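Local coordinates for Alpha/beta hydrolase fold protein (Marinomonas mediterranea, PDB 6CXT) that holds a pyrrole-2-carbonyl thioester on the phosphopantetheine arm of its carrier-protein domain, in complex with a flavin-dependent oxidase of thiotemplated pyrrole biosynthesis, at residues 32-35 with 36-39; 57-60 with 61-64. All blocks are in the same frame, centred on the assembly; numbering follows the deposited sequence.

Interaction 1: 32-35 with 36-39; sequences ILDS and LSMV. With FK4 (S-[2-({N-[(2R)-2-hydroxy-4-{[(R)-hydroxy(oxo)-lambda~5~-phosphanyl]oxy}-3,3-dimethylbutanoyl]-beta-alanyl}amino)ethyl] 1H-pyrrole-2-carbothioate), chain C.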
loop_
_atom_site.group_PDB
_atom_site.type_symbol
_atom_site.label_atom_id
_atom_site.label_comp_id
_atom_site.label_asym_id
_atom_site.label_seq_id
_atom_site.Cartn_x
_atom_site.Cartn_y
_atom_site.Cartn_z
ATOM N N ILE A 32 24.872 -23.059 14.419
ATOM C CA ILE A 32 23.631 -23.232 15.156
ATOM C C ILE A 32 23.370 -22.011 16.042
ATOM O O ILE A 32 22.217 -21.527 16.138
ATOM C CB ILE A 32 23.678 -24.553 15.979
ATOM C CG1 ILE A 32 23.720 -25.765 15.005
ATOM C CG2 ILE A 32 22.540 -24.613 16.979
ATOM C CD1 ILE A 32 24.017 -27.113 15.689
ATOM N N LEU A 33 24.418 -21.496 16.682
ATOM C CA LEU A 33 24.296 -20.305 17.492
ATOM C C LEU A 33 24.811 -19.133 16.675
ATOM O O LEU A 33 25.957 -19.135 16.215
ATOM C CB LEU A 33 25.105 -20.354 18.782
ATOM C CG LEU A 33 24.652 -21.260 19.897
ATOM C CD1 LEU A 33 25.399 -20.843 21.160
ATOM C CD2 LEU A 33 23.148 -21.164 20.099
ATOM N N ASP A 34 23.948 -18.172 16.427
ATOM C CA ASP A 34 24.285 -16.978 15.669
ATOM C C ASP A 34 23.642 -15.755 16.325
ATOM O O ASP A 34 23.076 -15.876 17.361
ATOM C CB ASP A 34 23.938 -17.126 14.189
ATOM C CG ASP A 34 22.427 -17.287 13.923
ATOM O OD1 ASP A 34 21.599 -16.840 14.701
ATOM O OD2 ASP A 34 22.088 -17.875 12.916
ATOM N N SER A 35 23.725 -14.592 15.700
ATOM C CA SER A 35 23.213 -13.401 16.346
ATOM C C SER A 35 21.711 -13.522 16.744
ATOM O O SER A 35 21.313 -13.022 17.788
ATOM C CB SER A 35 23.323 -12.247 15.331
ATOM O OG SER A 35 22.555 -11.170 15.823
ATOM N N LEU A 36 20.915 -14.152 15.884
ATOM C CA LEU A 36 19.455 -14.301 16.144
ATOM C C LEU A 36 19.199 -15.454 17.170
ATOM O O LEU A 36 18.511 -15.218 18.170
ATOM C CB LEU A 36 18.712 -14.557 14.842
ATOM C CG LEU A 36 18.813 -13.328 13.871
ATOM C CD1 LEU A 36 17.958 -13.592 12.667
ATOM C CD2 LEU A 36 18.396 -11.984 14.468
ATOM N N SER A 37 19.752 -16.648 16.904
ATOM C CA SER A 37 19.475 -17.787 17.819
ATOM C C SER A 37 20.025 -17.518 19.202
ATOM O O SER A 37 19.437 -17.998 20.182
ATOM C CB SER A 37 19.933 -19.107 17.258
ATOM O OG SER A 37 21.328 -19.041 16.963
ATOM N N MET A 38 21.074 -16.700 19.309
ATOM C CA MET A 38 21.647 -16.362 20.617
ATOM C C MET A 38 20.634 -15.625 21.467
ATOM O O MET A 38 20.472 -15.908 22.643
ATOM C CB MET A 38 22.965 -15.579 20.452
ATOM C CG MET A 38 23.632 -15.104 21.734
ATOM S SD MET A 38 24.288 -16.541 22.672
ATOM C CE MET A 38 25.536 -17.230 21.570
ATOM N N VAL A 39 19.886 -14.702 20.849
ATOM C CA VAL A 39 18.879 -13.942 21.580
ATOM C C VAL A 39 17.835 -14.891 22.171
ATOM O O VAL A 39 17.434 -14.730 23.320
ATOM C CB VAL A 39 18.223 -12.825 20.683
ATOM C CG1 VAL A 39 17.174 -12.032 21.498
ATOM C CG2 VAL A 39 19.321 -11.864 20.232
HETATM O O01 FK4 C . 22.175 -8.678 16.129
HETATM P P02 FK4 C . 23.109 -9.716 15.423
HETATM O O03 FK4 C . 23.106 -9.717 13.854
HETATM C C04 FK4 C . 21.905 -9.474 13.179
HETATM C C05 FK4 C . 21.814 -10.070 11.806
HETATM C C06 FK4 C . 20.446 -9.654 11.205
HETATM C C07 FK4 C . 21.925 -11.611 11.951
HETATM C C08 FK4 C . 22.991 -9.616 10.903
HETATM O O09 FK4 C . 23.120 -10.399 9.740
HETATM C C10 FK4 C . 22.949 -8.115 10.552
HETATM N N11 FK4 C . 22.858 -7.857 9.123
HETATM C C12 FK4 C . 22.786 -6.506 8.692
HETATM C C13 FK4 C . 24.184 -5.920 8.394
HETATM C C14 FK4 C . 24.236 -4.460 8.546
HETATM N N15 FK4 C . 25.244 -3.918 7.741
HETATM C C16 FK4 C . 25.524 -2.483 7.810
HETATM C C17 FK4 C . 26.993 -2.173 7.464
HETATM S S18 FK4 C . 27.490 -0.560 7.996
HETATM C C19 FK4 C . 26.399 0.516 7.065
HETATM C C20 FK4 C . 26.926 1.873 7.317
HETATM C C21 FK4 C . 26.622 3.041 6.655
HETATM C C22 FK4 C . 27.366 4.047 7.306
HETATM C C23 FK4 C . 28.117 3.453 8.350
HETATM N N24 FK4 C . 27.856 2.130 8.379
HETATM O O25 FK4 C . 25.800 0.057 6.067
HETATM O O26 FK4 C . 23.528 -3.805 9.307
HETATM O O27 FK4 C . 22.924 -7.156 11.396
HETATM O O28 FK4 C . 24.507 -9.447 15.876
#

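Interaction 2: 57-60 with 61-64; sequences EINP and EHFE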
loop_
_atom_site.group_PDB
_atom_site.type_symbol
_atom_site.label_atom_id
_atom_site.label_comp_id
_atom_site.label_asym_id
_atom_site.label_seq_id
_atom_site.Cartn_x
_atom_site.Cartn_y
_atom_site.Cartn_z
ATOM N N GLU A 57 30.953 -13.172 29.515
ATOM C CA GLU A 57 30.844 -14.629 29.482
ATOM C C GLU A 57 30.365 -15.177 28.152
ATOM O O GLU A 57 30.428 -16.397 27.890
ATOM C CB GLU A 57 30.012 -15.147 30.675
ATOM C CG GLU A 57 30.542 -14.704 32.052
ATOM C CD GLU A 57 32.037 -14.960 32.264
ATOM O OE1 GLU A 57 32.559 -16.059 31.947
ATOM O OE2 GLU A 57 32.713 -14.038 32.756
ATOM N N ILE A 58 29.947 -14.291 27.256
ATOM C CA ILE A 58 29.613 -14.773 25.916
ATOM C C ILE A 58 30.905 -14.961 25.102
ATOM O O ILE A 58 31.431 -14.007 24.551
ATOM C CB ILE A 58 28.559 -13.861 25.238
ATOM C CG1 ILE A 58 27.379 -13.667 26.203
ATOM C CG2 ILE A 58 28.147 -14.434 23.877
ATOM C CD1 ILE A 58 26.314 -12.687 25.761
ATOM N N ASN A 59 31.418 -16.189 25.023
ATOM C CA ASN A 59 32.680 -16.410 24.313
ATOM C C ASN A 59 32.756 -17.845 23.773
ATOM O O ASN A 59 31.886 -18.678 24.118
ATOM C CB ASN A 59 33.860 -16.084 25.240
ATOM C CG ASN A 59 33.917 -17.005 26.453
ATOM O OD1 ASN A 59 33.891 -18.249 26.324
ATOM N ND2 ASN A 59 33.948 -16.406 27.632
ATOM N N PRO A 60 33.790 -18.151 22.955
ATOM C CA PRO A 60 33.811 -19.447 22.337
ATOM C C PRO A 60 34.043 -20.620 23.313
ATOM O O PRO A 60 33.703 -21.768 22.969
ATOM C CB PRO A 60 34.921 -19.343 21.299
ATOM C CG PRO A 60 35.251 -17.885 21.177
ATOM C CD PRO A 60 34.896 -17.288 22.483
ATOM N N GLU A 61 34.537 -20.320 24.517
ATOM C CA GLU A 61 34.828 -21.370 25.521
ATOM C C GLU A 61 33.482 -21.872 26.054
ATOM O O GLU A 61 33.174 -23.068 25.947
ATOM C CB GLU A 61 35.767 -20.892 26.652
ATOM C CG GLU A 61 37.151 -20.405 26.178
ATOM C CD GLU A 61 37.265 -18.867 25.981
ATOM O OE1 GLU A 61 37.479 -18.158 27.002
ATOM O OE2 GLU A 61 37.168 -18.355 24.822
ATOM N N HIS A 62 32.665 -20.951 26.569
ATOM C CA HIS A 62 31.346 -21.333 27.083
ATOM C C HIS A 62 30.318 -21.843 26.057
ATOM O O HIS A 62 29.496 -22.699 26.403
ATOM C CB HIS A 62 30.760 -20.211 27.925
ATOM C CG HIS A 62 31.678 -19.759 29.012
ATOM N ND1 HIS A 62 32.028 -18.437 29.196
ATOM C CD2 HIS A 62 32.351 -20.462 29.958
ATOM C CE1 HIS A 62 32.857 -18.342 30.222
ATOM N NE2 HIS A 62 33.070 -19.554 30.701
ATOM N N PHE A 63 30.376 -21.370 24.811
ATOM C CA PHE A 63 29.296 -21.655 23.845
ATOM C C PHE A 63 29.724 -22.662 22.837
ATOM O O PHE A 63 29.046 -22.920 21.821
ATOM C CB PHE A 63 28.737 -20.372 23.222
ATOM C CG PHE A 63 27.923 -19.569 24.190
ATOM C CD1 PHE A 63 28.535 -18.744 25.157
ATOM C CD2 PHE A 63 26.518 -19.686 24.192
ATOM C CE1 PHE A 63 27.761 -18.022 26.091
ATOM C CE2 PHE A 63 25.758 -18.983 25.120
ATOM C CZ PHE A 63 26.364 -18.135 26.052
ATOM N N GLU A 64 30.812 -23.342 23.170
ATOM C CA GLU A 64 31.282 -24.362 22.271
ATOM C C GLU A 64 30.225 -25.420 22.000
ATOM O O GLU A 64 30.001 -25.831 20.837
ATOM C CB GLU A 64 32.576 -24.999 22.844
ATOM C CG GLU A 64 33.146 -26.008 21.884
ATOM C CD GLU A 64 34.388 -26.710 22.390
ATOM O OE1 GLU A 64 34.819 -26.510 23.561
ATOM O OE2 GLU A 64 34.906 -27.474 21.566
#

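Interaction 1: 32-35 with 36-39
D34 and S37 grip each other across the first turn of helix 35-49, a capping box with D34 as N-cap. D34 OD1 takes S37 N at 2.9 Å, almost linearly (N-H...O 173°) and nearly along the carboxylate C-O axis. The same oxygen receives L36 N in a weak, bent bond. A chi1 of 64° folds the carboxylate back over these amides. In the return direction D34 N donates to S37 OG at 2.8 Å, and that hydroxyl donates to I32 O (2.8 Å), in the carbonyl plane on a lone pair. S37 has two deposited conformers, so these two bonds hold for the one given and are less certain; the S37 N bond does not depend on the hydroxyl. M38 N reaches D34 O at 2.9 Å. A lysine in place of D34 would probably leave the S37 and L36 amides without their acceptor and fray the helix start. Further out, M38, bent at chi2 and chi3, brings CE to L33 CD1 at 3.6 Å, while L33 also packs on L13 of helix 7-13. S35, next to the cap, belongs to the D-S-L sequence of carrier proteins: its OG is bonded to FK4 P02 (1.6 Å), and L36 CG lies 4.0 Å from FK4 C07. The phosphodiester thus leaves the chain at a helix N-terminus, whose dipole would probably favour its negative charge.

Interaction 2: 57-60 with 61-64
An Asx turn at N59, extended by a bond to the third following amide, lies in the loop between helices 35-49 and 66-75 and gathers two backbone N-H groups around a single amide oxygen. N59 OD1 accepts H62 N at 3.0 Å with an N-H...O angle of 165°, the donor tilted from the carbonyl plane; the bond that defines the turn, from E61 N at 2.8 Å, is the weak one. A chi1 of 63° swings the N59 amide toward the residues that follow it. The main chain closes the same loop, since F63 N donates to N59 O at 3.2 Å. The carboxylate of E61 is laid flat against the N59 amide: the two planes are only 8° apart and stacked, with E61 CD 3.4 Å from N59 OD1, while the side chains themselves run at about a right angle. On the other flank, H62 ND1 donates to E57 O at 2.9 Å. That bond uses a lone pair in the carbonyl plane and lies close to the plane of the imidazole, so it fixes the rotation of the ring and ties E57, just ahead of the turn, to H62. F63 presents its ring edge to two backbone oxygens, CD1 to N59 O at 3.5 Å and CE1 to E57 O at 3.6 Å. Beyond the loop, F63 touches M38 and L41 of helix 35-49 and also L69 and L72 of helix 66-75, and H62 also rests on L72. H62 O accepts a hydrogen bond from T68 OG1, linking the turn to helix 66-75, while E64 pairs through its backbone with L27.

Overall arrangement
F63 joins the two interactions: its CD2 lies 3.4 Å from L33 CD1 and 3.7 Å from M38 CE, so the ring of interaction 2 packs directly against the apolar pair of interaction 1, although the centres are about 13 Å apart. Both interactions repeat one pattern: the side-chain oxygen of an Asp or Asn accepts from the second and third following amides, and that residue's backbone O from the fourth. Interaction 1 holds the covalent FK4 attachment; in interaction 2 the I58 side chain is about 10 Å from that ligand. Each faces the Butyryl-CoA dehydrogenase chain, whose Y178 packs on S35 and M38 and whose H176 packs on P60.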